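Local coordinates for protein packaging enzyme P4 (Pseudomonas phage phi13, PDB 4BLP) that probably hydrolyses nucleoside triphosphates as a hexameric RecA-like motor that packages viral RNA into the phage capsid, at residues S186-A191 / L197-L202; A87-S92 / A204-R209; F68-I73 / A191-M196. One frame throughout, in Å; residues are numbered along the deposited sequence. Where two conformers were deposited one is given.

Contact 1 of 3, residues S186-A191 / L197-L202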
ATOM      1  N   SER D 186     -28.583  31.797   9.171  1.00 24.80           N
ATOM      2  CA  SER D 186     -28.169  31.337  10.483  1.00 21.49           C
ATOM      3  C   SER D 186     -27.174  30.196  10.272  1.00 22.18           C
ATOM      4  O   SER D 186     -27.574  29.065   9.968  1.00 19.34           O
ATOM      5  CB  SER D 186     -29.387  30.879  11.265  1.00 21.11           C
ATOM      6  OG  SER D 186     -28.945  30.366  12.511  1.00 27.94           O
ATOM      7  N   SER D 187     -25.892  30.532  10.277  1.00 18.06           N
ATOM      8  CA  SER D 187     -24.910  29.490   9.966  1.00 17.96           C
ATOM      9  C   SER D 187     -23.652  29.673  10.767  1.00 21.33           C
ATOM     10  O   SER D 187     -23.344  30.777  11.250  1.00 20.45           O
ATOM     11  CB  SER D 187     -24.589  29.484   8.478  1.00 23.92           C
ATOM     12  OG  SER D 187     -23.959  30.681   8.061  1.00 35.21           O
ATOM     13  N   ILE D 188     -22.932  28.566  10.946  1.00 14.10           N
ATOM     14  CA  ILE D 188     -21.684  28.614  11.672  1.00 14.32           C
ATOM     15  C   ILE D 188     -20.665  27.863  10.805  1.00 12.48           C
ATOM     16  O   ILE D 188     -20.896  26.704  10.501  1.00 11.81           O
ATOM     17  CB  ILE D 188     -21.815  28.008  13.075  1.00 18.61           C
ATOM     18  CG1 ILE D 188     -22.865  28.762  13.945  1.00 21.64           C
ATOM     19  CG2 ILE D 188     -20.424  27.988  13.747  1.00 18.95           C
ATOM     20  CD1 ILE D 188     -23.153  28.209  15.235  1.00 32.64           C
ATOM     21  N   ALA D 189     -19.574  28.529  10.418  1.00  9.30           N
ATOM     22  CA  ALA D 189     -18.554  27.918   9.578  1.00  9.83           C
ATOM     23  C   ALA D 189     -17.550  27.187  10.472  1.00 13.21           C
ATOM     24  O   ALA D 189     -17.117  27.735  11.490  1.00 13.28           O
ATOM     25  CB  ALA D 189     -17.867  29.006   8.751  1.00 11.60           C
ATOM     26  N   VAL D 190     -17.140  25.980  10.073  1.00  6.78           N
ATOM     27  CA  VAL D 190     -16.170  25.191  10.875  1.00  6.74           C
ATOM     28  C   VAL D 190     -15.072  24.701   9.939  1.00 11.70           C
ATOM     29  O   VAL D 190     -15.276  24.680   8.713  1.00  9.79           O
ATOM     30  CB  VAL D 190     -16.828  24.017  11.665  1.00  9.63           C
ATOM     31  CG1 VAL D 190     -17.844  24.559  12.693  1.00  8.44           C
ATOM     32  CG2 VAL D 190     -17.493  23.025  10.710  1.00  9.68           C
ATOM     33  N   ALA D 191     -13.922  24.268  10.523  1.00  9.69           N
ATOM     34  CA  ALA D 191     -12.786  23.859   9.708  1.00  9.72           C
ATOM     35  C   ALA D 191     -12.562  22.342   9.664  1.00 10.64           C
ATOM     36  O   ALA D 191     -12.418  21.782   8.568  1.00 10.62           O
ATOM     37  CB  ALA D 191     -11.518  24.570  10.195  1.00 11.34           C
ATOM     38  N   LEU D 197     -18.081  18.368  14.778  1.00  6.97           N
ATOM     39  CA  LEU D 197     -18.854  17.540  15.700  0.56  6.49           C
ATOM     40  C   LEU D 197     -19.152  18.254  17.016  1.00  9.71           C
ATOM     41  O   LEU D 197     -20.257  18.139  17.509  1.00  9.49           O
ATOM     42  CB  LEU D 197     -18.153  16.212  15.985  0.56  6.90           C
ATOM     43  CG  LEU D 197     -19.023  15.150  16.687  0.56  9.72           C
ATOM     44  CD1 LEU D 197     -20.378  14.860  15.965  0.56 10.34           C
ATOM     45  CD2 LEU D 197     -18.252  13.865  16.829  0.56 10.38           C
ATOM     46  N   ALA D 198     -18.169  18.946  17.593  1.00  8.13           N
ATOM     47  CA  ALA D 198     -18.375  19.639  18.861  1.00  8.60           C
ATOM     48  C   ALA D 198     -19.461  20.709  18.698  1.00 10.43           C
ATOM     49  O   ALA D 198     -20.382  20.787  19.525  1.00 10.38           O
ATOM     50  CB  ALA D 198     -17.055  20.264  19.339  1.00  9.10           C
ATOM     51  N   VAL D 199     -19.362  21.519  17.627  1.00  8.10           N
ATOM     52  CA  VAL D 199     -20.334  22.603  17.389  1.00  8.71           C
ATOM     53  C   VAL D 199     -21.734  21.987  17.188  1.00 10.24           C
ATOM     54  O   VAL D 199     -22.712  22.490  17.753  1.00  9.27           O
ATOM     55  CB  VAL D 199     -19.896  23.495  16.191  1.00  9.90           C
ATOM     56  CG1 VAL D 199     -21.003  24.446  15.748  1.00 10.58           C
ATOM     57  CG2 VAL D 199     -18.660  24.297  16.590  1.00  9.12           C
ATOM     58  N   ALA D 200     -21.817  20.913  16.397  1.00  8.39           N
ATOM     59  CA  ALA D 200     -23.101  20.217  16.173  1.00  8.44           C
ATOM     60  C   ALA D 200     -23.695  19.705  17.476  1.00  9.84           C
ATOM     61  O   ALA D 200     -24.896  19.918  17.736  1.00  9.29           O
ATOM     62  CB  ALA D 200     -22.902  19.051  15.191  1.00  8.17           C
ATOM     63  N   LEU D 201     -22.887  19.000  18.283  1.00  9.07           N
ATOM     64  CA  LEU D 201     -23.386  18.447  19.561  1.00  8.90           C
ATOM     65  C   LEU D 201     -23.796  19.562  20.520  1.00 10.85           C
ATOM     66  O   LEU D 201     -24.793  19.420  21.228  1.00 10.32           O
ATOM     67  CB  LEU D 201     -22.322  17.553  20.218  1.00  8.50           C
ATOM     68  CG  LEU D 201     -22.023  16.269  19.394  1.00  9.37           C
ATOM     69  CD1 LEU D 201     -20.889  15.466  20.058  1.00  9.93           C
ATOM     70  CD2 LEU D 201     -23.331  15.392  19.295  1.00  9.80           C
ATOM     71  N   LEU D 202     -23.028  20.665  20.562  1.00  9.46           N
ATOM     72  CA  LEU D 202     -23.393  21.791  21.444  1.00  8.73           C
ATOM     73  C   LEU D 202     -24.733  22.410  21.042  1.00 11.30           C
ATOM     74  O   LEU D 202     -25.611  22.615  21.902  1.00 11.61           O
ATOM     75  CB  LEU D 202     -22.277  22.853  21.436  1.00  8.51           C
ATOM     76  CG  LEU D 202     -21.051  22.480  22.281  1.00  9.33           C
ATOM     77  CD1 LEU D 202     -19.801  23.332  21.821  1.00  9.99           C
ATOM     78  CD2 LEU D 202     -21.339  22.722  23.750  1.00  9.24           C
TER
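Val199 meets Ile188 and Val190 with both of its methyl branches, one for each residue, and these methyls make the closest approaches between strand 187-189 with its exit and helix 193-205. The alternation of the extended chain selects the partners: Ile188 and Val190 direct their CB atoms to the helix, while Ala189 between them directs its own away. On the helix, Val199 alone faces the strand. With chi1 at 169°, CG1 stands opposite the backbone N and CG2 opposite the carbonyl carbon, which spreads the two branches along the strand.

The two halves bury nearly equal areas and differ in depth and approach. Val190 is the buried one. Its CG1 meets Val199 CG2 at 4.0 Å, the side chains pointing at each other tip to tip, and Val199 CB follows at 4.2 Å from the same Val190 CG1. The backbones remain well apart, with Val190 CA and Val199 CA separated by 8.2 Å. On the looser, partly exposed side, Ile188 CG2 lies 4.1 Å from Val199 CG1, and the two side chains cross obliquely. Only 109 Å² is buried in all, of which Val199 supplies about half.

Neighbouring elements complete the burial. Phe99 of helix 95-101 packs on both Ile188 and Val199, and Ile172 of the adjacent parallel strand 170-173 touches Val190 and Val199. Helix 193-205 thus lies against the sheet as the connection of a beta-alpha-beta crossover, carrying the chain from strand 187-189, the outermost strand of the sheet within this chain, past strand 170-173 to parallel strand 210-213.

Contact 2 of 3, residues A87-S92 / A204-R209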
ATOM      1  N   ALA D  87     -24.914  24.367  28.362  1.00 12.54           N
ATOM      2  CA  ALA D  87     -25.740  25.176  29.290  1.00 13.40           C
ATOM      3  C   ALA D  87     -25.369  26.663  29.136  1.00 16.74           C
ATOM      4  O   ALA D  87     -26.247  27.550  29.157  1.00 15.98           O
ATOM      5  CB  ALA D  87     -25.518  24.713  30.729  1.00 14.24           C
ATOM      6  N   ALA D  88     -24.051  26.932  28.978  1.00 12.28           N
ATOM      7  CA  ALA D  88     -23.564  28.295  28.746  1.00 13.20           C
ATOM      8  C   ALA D  88     -24.137  28.832  27.401  1.00 16.27           C
ATOM      9  O   ALA D  88     -24.576  29.967  27.348  1.00 14.91           O
ATOM     10  CB  ALA D  88     -22.033  28.312  28.733  1.00 14.23           C
ATOM     11  N   LEU D  89     -24.208  27.991  26.353  1.00 12.51           N
ATOM     12  CA  LEU D  89     -24.754  28.415  25.059  1.00 11.23           C
ATOM     13  C   LEU D  89     -26.258  28.738  25.179  1.00 14.45           C
ATOM     14  O   LEU D  89     -26.718  29.758  24.636  1.00 12.56           O
ATOM     15  CB  LEU D  89     -24.516  27.313  24.027  1.00 10.09           C
ATOM     16  CG  LEU D  89     -25.176  27.466  22.649  1.00 12.17           C
ATOM     17  CD1 LEU D  89     -24.714  28.795  21.948  1.00 11.39           C
ATOM     18  CD2 LEU D  89     -24.841  26.236  21.775  1.00 11.21           C
ATOM     19  N   VAL D  90     -27.018  27.879  25.916  1.00 11.66           N
ATOM     20  CA  VAL D  90     -28.460  28.123  26.163  1.00 12.91           C
ATOM     21  C   VAL D  90     -28.638  29.501  26.861  1.00 18.04           C
ATOM     22  O   VAL D  90     -29.552  30.268  26.547  1.00 17.31           O
ATOM     23  CB  VAL D  90     -29.078  26.976  27.028  1.00 16.31           C
ATOM     24  CG1 VAL D  90     -30.468  27.341  27.567  1.00 17.87           C
ATOM     25  CG2 VAL D  90     -29.146  25.679  26.244  1.00 15.99           C
ATOM     26  N   ALA D  91     -27.785  29.790  27.829  1.00 15.16           N
ATOM     27  CA  ALA D  91     -27.889  31.039  28.589  1.00 16.65           C
ATOM     28  C   ALA D  91     -27.399  32.262  27.811  1.00 18.26           C
ATOM     29  O   ALA D  91     -27.701  33.393  28.205  1.00 17.13           O
ATOM     30  CB  ALA D  91     -27.087  30.915  29.882  1.00 18.44           C
ATOM     31  N   SER D  92     -26.671  32.056  26.717  1.00 14.83           N
ATOM     32  CA  SER D  92     -26.034  33.138  25.946  1.00 14.63           C
ATOM     33  C   SER D  92     -27.025  34.048  25.280  1.00 19.89           C
ATOM     34  O   SER D  92     -27.937  33.587  24.614  1.00 19.85           O
ATOM     35  CB  SER D  92     -25.082  32.573  24.880  1.00 14.86           C
ATOM     36  OG  SER D  92     -24.422  33.703  24.305  1.00 17.28           O
ATOM     37  N   ALA D 204     -27.186  21.032  19.174  1.00  9.66           N
ATOM     38  CA  ALA D 204     -28.291  20.077  19.359  1.00 10.10           C
ATOM     39  C   ALA D 204     -28.639  19.928  20.848  1.00 12.74           C
ATOM     40  O   ALA D 204     -29.828  19.881  21.216  1.00 12.80           O
ATOM     41  CB  ALA D 204     -27.910  18.730  18.745  1.00 10.66           C
ATOM     42  N   THR D 205     -27.615  19.902  21.722  1.00 10.11           N
ATOM     43  CA  THR D 205     -27.837  19.790  23.176  1.00  9.84           C
ATOM     44  C   THR D 205     -28.583  21.040  23.669  1.00 15.59           C
ATOM     45  O   THR D 205     -29.426  20.938  24.597  1.00 13.84           O
ATOM     46  CB  THR D 205     -26.492  19.564  23.904  1.00 12.35           C
ATOM     47  OG1 THR D 205     -25.947  18.312  23.436  1.00 12.21           O
ATOM     48  CG2 THR D 205     -26.634  19.476  25.440  1.00  9.97           C
ATOM     49  N   ALA D 206     -28.280  22.211  23.034  1.00 13.07           N
ATOM     50  CA  ALA D 206     -28.931  23.510  23.337  1.00 13.26           C
ATOM     51  C   ALA D 206     -30.287  23.663  22.649  1.00 17.90           C
ATOM     52  O   ALA D 206     -30.840  24.775  22.605  1.00 18.75           O
ATOM     53  CB  ALA D 206     -28.008  24.652  22.942  1.00 13.15           C
ATOM     54  N   ASP D 207     -30.825  22.554  22.124  1.00 14.67           N
ATOM     55  CA  ASP D 207     -32.166  22.420  21.530  1.00 15.57           C
ATOM     56  C   ASP D 207     -32.347  23.159  20.191  1.00 18.42           C
ATOM     57  O   ASP D 207     -33.470  23.549  19.849  1.00 18.18           O
ATOM     58  CB  ASP D 207     -33.282  22.872  22.521  1.00 19.76           C
ATOM     59  CG  ASP D 207     -34.645  22.249  22.233  1.00 38.47           C
ATOM     60  OD1 ASP D 207     -34.687  21.140  21.633  1.00 39.57           O
ATOM     61  OD2 ASP D 207     -35.668  22.892  22.552  1.00 46.74           O
ATOM     62  N   TYR D 208     -31.253  23.324  19.422  1.00 13.12           N
ATOM     63  CA  TYR D 208     -31.340  23.847  18.065  1.00 11.11           C
ATOM     64  C   TYR D 208     -31.587  22.700  17.103  1.00 13.42           C
ATOM     65  O   TYR D 208     -30.983  21.632  17.252  1.00 12.60           O
ATOM     66  CB  TYR D 208     -30.016  24.528  17.645  1.00 12.02           C
ATOM     67  CG  TYR D 208     -29.761  25.861  18.283  1.00 14.90           C
ATOM     68  CD1 TYR D 208     -29.248  25.953  19.572  1.00 17.09           C
ATOM     69  CD2 TYR D 208     -29.985  27.035  17.584  1.00 18.33           C
ATOM     70  CE1 TYR D 208     -29.036  27.191  20.182  1.00 20.16           C
ATOM     71  CE2 TYR D 208     -29.748  28.279  18.169  1.00 20.80           C
ATOM     72  CZ  TYR D 208     -29.307  28.351  19.482  1.00 22.93           C
ATOM     73  OH  TYR D 208     -29.042  29.575  20.054  1.00 23.41           O
ATOM     74  N   ARG D 209     -32.400  22.944  16.068  1.00 11.04           N
ATOM     75  CA  ARG D 209     -32.489  22.004  14.956  1.00 11.61           C
ATOM     76  C   ARG D 209     -31.298  22.358  14.102  1.00 13.40           C
ATOM     77  O   ARG D 209     -31.306  23.416  13.466  1.00 13.55           O
ATOM     78  CB  ARG D 209     -33.816  22.128  14.157  1.00 15.06           C
ATOM     79  CG  ARG D 209     -33.800  21.271  12.858  1.00 18.22           C
ATOM     80  CD  ARG D 209     -33.613  19.754  13.100  1.00 18.03           C
ATOM     81  NE  ARG D 209     -34.694  19.224  13.940  1.00 17.27           N
ATOM     82  CZ  ARG D 209     -34.523  18.612  15.104  1.00 24.67           C
ATOM     83  NH1 ARG D 209     -33.299  18.318  15.534  1.00 20.69           N
ATOM     84  NH2 ARG D 209     -35.573  18.249  15.828  1.00 19.35           N
TER
HETATM   85  O   HOH W   1     -28.731  29.608  22.661  1.00 26.65           O
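Ala206 places its methyl between Leu89 and Val90, two successive residues in the last turn of helix 79-91. Val90 CG2 lies 3.6 Å from Ala206 CB and just as near to Ala206 CA, so this branch covers the backbone as well as the methyl. A chi1 of 167° sets it opposite the carbonyl carbon of Val90, the position from which it reaches Ala206. From the buried side, Leu89 CD2 approaches Ala206 CB to 3.7 Å. The small side chain lets the backbones close in, with Val90 CA and Ala206 CA 5.4 Å apart. Val90 itself is exposed, and the contact therefore grades from interior to surface within one helical turn.

Outside this apolar set, a water joins the segments. It donates to Leu89 O at 2.8 Å and lies 2.6 Å from Tyr208 OH, in the plane of the phenol ring at its edge. Leu89 O also accepts from Ser92 N at 3.1 Å, so two bonds hold this carbonyl where its helix ends. Ala206 CB lies at the ring edge too, and Pro95 packs on Tyr208.

What positions Ala206 and Tyr208 is the end of helix 193-205. Ala206 is the first residue to leave helical angles, Asp207 follows with phi at 69°, and the chain turns back: Asp207 N bonds to Ala204 O at 3.0 Å and Tyr208 N to Leu203 O. This pair of bonds, with positive phi at the C-prime residue, defines a Schellman motif.

Contact 3 of 3, residues F68-I73 / A191-M196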
ATOM      1  N   PHE D  68     -14.186   6.738  20.628  1.00  8.00           N
ATOM      2  CA  PHE D  68     -14.758   6.111  19.438  1.00  6.73           C
ATOM      3  C   PHE D  68     -13.827   6.391  18.266  1.00  8.81           C
ATOM      4  O   PHE D  68     -12.737   6.953  18.452  1.00  7.15           O
ATOM      5  CB  PHE D  68     -16.199   6.604  19.181  1.00  9.64           C
ATOM      6  CG  PHE D  68     -16.379   8.086  18.882  1.00  9.72           C
ATOM      7  CD1 PHE D  68     -16.299   9.038  19.903  1.00 10.79           C
ATOM      8  CD2 PHE D  68     -16.712   8.517  17.602  1.00  9.64           C
ATOM      9  CE1 PHE D  68     -16.532  10.405  19.636  1.00 12.32           C
ATOM     10  CE2 PHE D  68     -16.959   9.870  17.343  1.00 11.66           C
ATOM     11  CZ  PHE D  68     -16.830  10.809  18.351  1.00 10.78           C
ATOM     12  N   ALA D  69     -14.227   5.977  17.060  1.00  7.26           N
ATOM     13  CA  ALA D  69     -13.353   6.202  15.922  1.00  8.12           C
ATOM     14  C   ALA D  69     -14.143   6.432  14.674  1.00 11.37           C
ATOM     15  O   ALA D  69     -15.229   5.865  14.523  1.00 10.56           O
ATOM     16  CB  ALA D  69     -12.437   4.967  15.729  1.00  9.65           C
ATOM     17  N   VAL D  70     -13.570   7.207  13.747  1.00  9.51           N
ATOM     18  CA  VAL D  70     -14.136   7.321  12.384  1.00 10.70           C
ATOM     19  C   VAL D  70     -12.956   6.958  11.462  1.00 13.32           C
ATOM     20  O   VAL D  70     -11.925   7.649  11.474  1.00 12.02           O
ATOM     21  CB  VAL D  70     -14.810   8.683  12.083  1.00 17.19           C
ATOM     22  CG1 VAL D  70     -16.084   8.891  12.923  1.00 17.00           C
ATOM     23  CG2 VAL D  70     -13.875   9.846  12.210  1.00 17.62           C
ATOM     24  N   GLY D  71     -13.057   5.831  10.751  1.00 12.07           N
ATOM     25  CA  GLY D  71     -11.903   5.321  10.003  1.00 12.07           C
ATOM     26  C   GLY D  71     -10.778   5.051  10.999  1.00 13.29           C
ATOM     27  O   GLY D  71     -11.018   4.509  12.097  1.00 13.64           O
ATOM     28  N   SER D  72      -9.583   5.521  10.687  1.00 12.79           N
ATOM     29  CA  SER D  72      -8.429   5.317  11.577  1.00 13.80           C
ATOM     30  C   SER D  72      -8.288   6.501  12.564  1.00 13.94           C
ATOM     31  O   SER D  72      -7.306   6.556  13.312  1.00 11.58           O
ATOM     32  CB  SER D  72      -7.158   5.179  10.736  1.00 19.26           C
ATOM     33  OG  SER D  72      -6.931   6.390  10.029  1.00 22.77           O
ATOM     34  N   ILE D  73      -9.260   7.426  12.565  1.00  9.90           N
ATOM     35  CA  ILE D  73      -9.168   8.620  13.422  1.00  7.75           C
ATOM     36  C   ILE D  73      -9.807   8.334  14.772  1.00  9.25           C
ATOM     37  O   ILE D  73     -11.023   8.159  14.825  1.00  8.05           O
ATOM     38  CB  ILE D  73      -9.886   9.843  12.751  1.00 10.20           C
ATOM     39  CG1 ILE D  73      -9.317  10.163  11.350  1.00 13.03           C
ATOM     40  CG2 ILE D  73      -9.839  11.091  13.690  1.00 10.25           C
ATOM     41  CD1 ILE D  73     -10.356  10.886  10.441  1.00 13.84           C
ATOM     42  N   ALA D 191     -13.922  24.268  10.523  1.00  9.69           N
ATOM     43  CA  ALA D 191     -12.786  23.859   9.708  1.00  9.72           C
ATOM     44  C   ALA D 191     -12.562  22.342   9.664  1.00 10.64           C
ATOM     45  O   ALA D 191     -12.418  21.782   8.568  1.00 10.62           O
ATOM     46  CB  ALA D 191     -11.518  24.570  10.195  1.00 11.34           C
ATOM     47  N   ASP D 192     -12.432  21.677  10.837  1.00  9.64           N
ATOM     48  CA  ASP D 192     -12.069  20.233  10.836  1.00  7.81           C
ATOM     49  C   ASP D 192     -13.202  19.383  11.394  1.00 10.29           C
ATOM     50  O   ASP D 192     -14.236  19.909  11.842  1.00  9.50           O
ATOM     51  CB  ASP D 192     -10.779  19.999  11.648  1.00  9.68           C
ATOM     52  CG  ASP D 192     -11.018  19.947  13.129  1.00 13.24           C
ATOM     53  OD1 ASP D 192     -11.637  20.884  13.654  1.00 14.82           O
ATOM     54  OD2 ASP D 192     -10.608  18.933  13.771  1.00 12.60           O
ATOM     55  N   LEU D 193     -13.000  18.083  11.381  1.00  6.70           N
ATOM     56  CA  LEU D 193     -14.013  17.131  11.867  1.00  6.43           C
ATOM     57  C   LEU D 193     -14.337  17.345  13.368  1.00  9.35           C
ATOM     58  O   LEU D 193     -15.505  17.264  13.752  1.00  8.24           O
ATOM     59  CB  LEU D 193     -13.458  15.717  11.615  1.00  6.47           C
ATOM     60  CG  LEU D 193     -14.236  14.568  12.299  1.00 10.74           C
ATOM     61  CD1 LEU D 193     -15.623  14.374  11.627  1.00 10.97           C
ATOM     62  CD2 LEU D 193     -13.406  13.281  12.194  1.00  8.20           C
ATOM     63  N   THR D 194     -13.309  17.612  14.218  1.00  8.33           N
ATOM     64  CA  THR D 194     -13.594  17.759  15.647  1.00  7.97           C
ATOM     65  C   THR D 194     -14.412  19.007  15.915  1.00 10.12           C
ATOM     66  O   THR D 194     -15.354  18.949  16.722  1.00  9.87           O
ATOM     67  CB  THR D 194     -12.306  17.767  16.511  1.00 11.77           C
ATOM     68  OG1 THR D 194     -11.505  18.920  16.213  1.00 10.29           O
ATOM     69  CG2 THR D 194     -11.480  16.489  16.325  1.00 12.54           C
ATOM     70  N   GLU D 195     -14.069  20.130  15.250  1.00  7.94           N
ATOM     71  CA  GLU D 195     -14.844  21.359  15.457  1.00  7.11           C
ATOM     72  C   GLU D 195     -16.284  21.143  14.953  1.00 11.33           C
ATOM     73  O   GLU D 195     -17.233  21.587  15.591  1.00  8.69           O
ATOM     74  CB  GLU D 195     -14.171  22.538  14.709  1.00  7.60           C
ATOM     75  CG  GLU D 195     -14.875  23.852  14.992  1.00 12.16           C
ATOM     76  CD  GLU D 195     -14.311  25.029  14.202  1.00 17.58           C
ATOM     77  OE1 GLU D 195     -13.576  24.809  13.208  1.00 13.92           O
ATOM     78  OE2 GLU D 195     -14.664  26.173  14.557  1.00 18.96           O
ATOM     79  N   MET D 196     -16.432  20.531  13.788  1.00  8.04           N
ATOM     80  CA  MET D 196     -17.770  20.268  13.233  1.00  7.22           C
ATOM     81  C   MET D 196     -18.614  19.475  14.237  1.00  9.39           C
ATOM     82  O   MET D 196     -19.726  19.898  14.544  1.00  8.54           O
ATOM     83  CB  MET D 196     -17.632  19.485  11.911  1.00  8.46           C
ATOM     84  CG  MET D 196     -18.990  19.210  11.210  1.00 11.17           C
ATOM     85  SD  MET D 196     -19.939  17.831  11.943  1.00 12.09           S
ATOM     86  CE  MET D 196     -18.842  16.451  11.495  1.00 11.28           C
TER
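Val70 and Ile73, the two residues that flank the tip of a beta hairpin, pack on Leu193 in a small, buried, wholly aliphatic contact between that hairpin and the first turn of helix 193-205. A single methyl of the helix, Leu193 CD2, receives both. Val70 CG2 is the nearer at 3.5 Å, tighter than carbon atoms usually pack, whereas Ile73 CD1 stays at 4.3 Å from Leu193 CD2. Leu193 has its CG anti to the backbone N, a rotation that carries CD2 out to the hairpin; there it and Val70 run alongside each other, pointing opposite ways.

The hairpin joins strands 65-70 and 73-78 through a type II' turn, with Gly71 and Ser72 at its corners; Gly71 has the positive phi (60°) that this turn type requires. Val70 and Ile73 form a hydrogen-bonded antiparallel pair, with Val70 N to Ile73 O and Ile73 N to Val70 O both at 2.9 Å, which sets their side chains beside each other facing the helix.

On the helical side, Leu193 directly follows the N-cap. Asp192 OD1 accepts from Glu195 N at 3.0 Å, met from above the carboxylate plane. Asp192 OD2 takes Thr194 OG1 at 2.6 Å on its syn lone pair, besides a weak bond from Thr194 N. The buried carboxylate is thus held by two bonds and a weak third. Glu195 is stretched out, chi1 -175° and chi2 -176°, and its OE1 accepts from Ala191 N at 2.8 Å; the same oxygen makes a salt bridge with Arg128 of the second subunit. Leu75 of strand 73-78 touches both Val70 and Leu193, Leu242 of helix 233-248 packs on Val70, and Pro123 of the second subunit packs on Ile73.

All three contacts use helix 193-205, in chain order its start (contact 3), middle (contact 1) and end (contact 2). Contacts 1 and 3 are buried, lie nearer the chain's centre and share Ala191; both also touch the second subunit. Contact 2 is nearer the surface, its centre about 17 Å from the centre of the chain, and no other chain touches it. Every one meets through aliphatic carbon, but polar support differs: at contact 3 a capping carboxylate orders one side, at contact 2 a water bridges the segments, and contact 1 is apolar across its segments. Leu202 O packs on Leu89 CD2 and Val190 CG2 on Met196 CB, linking contact 1 to both others.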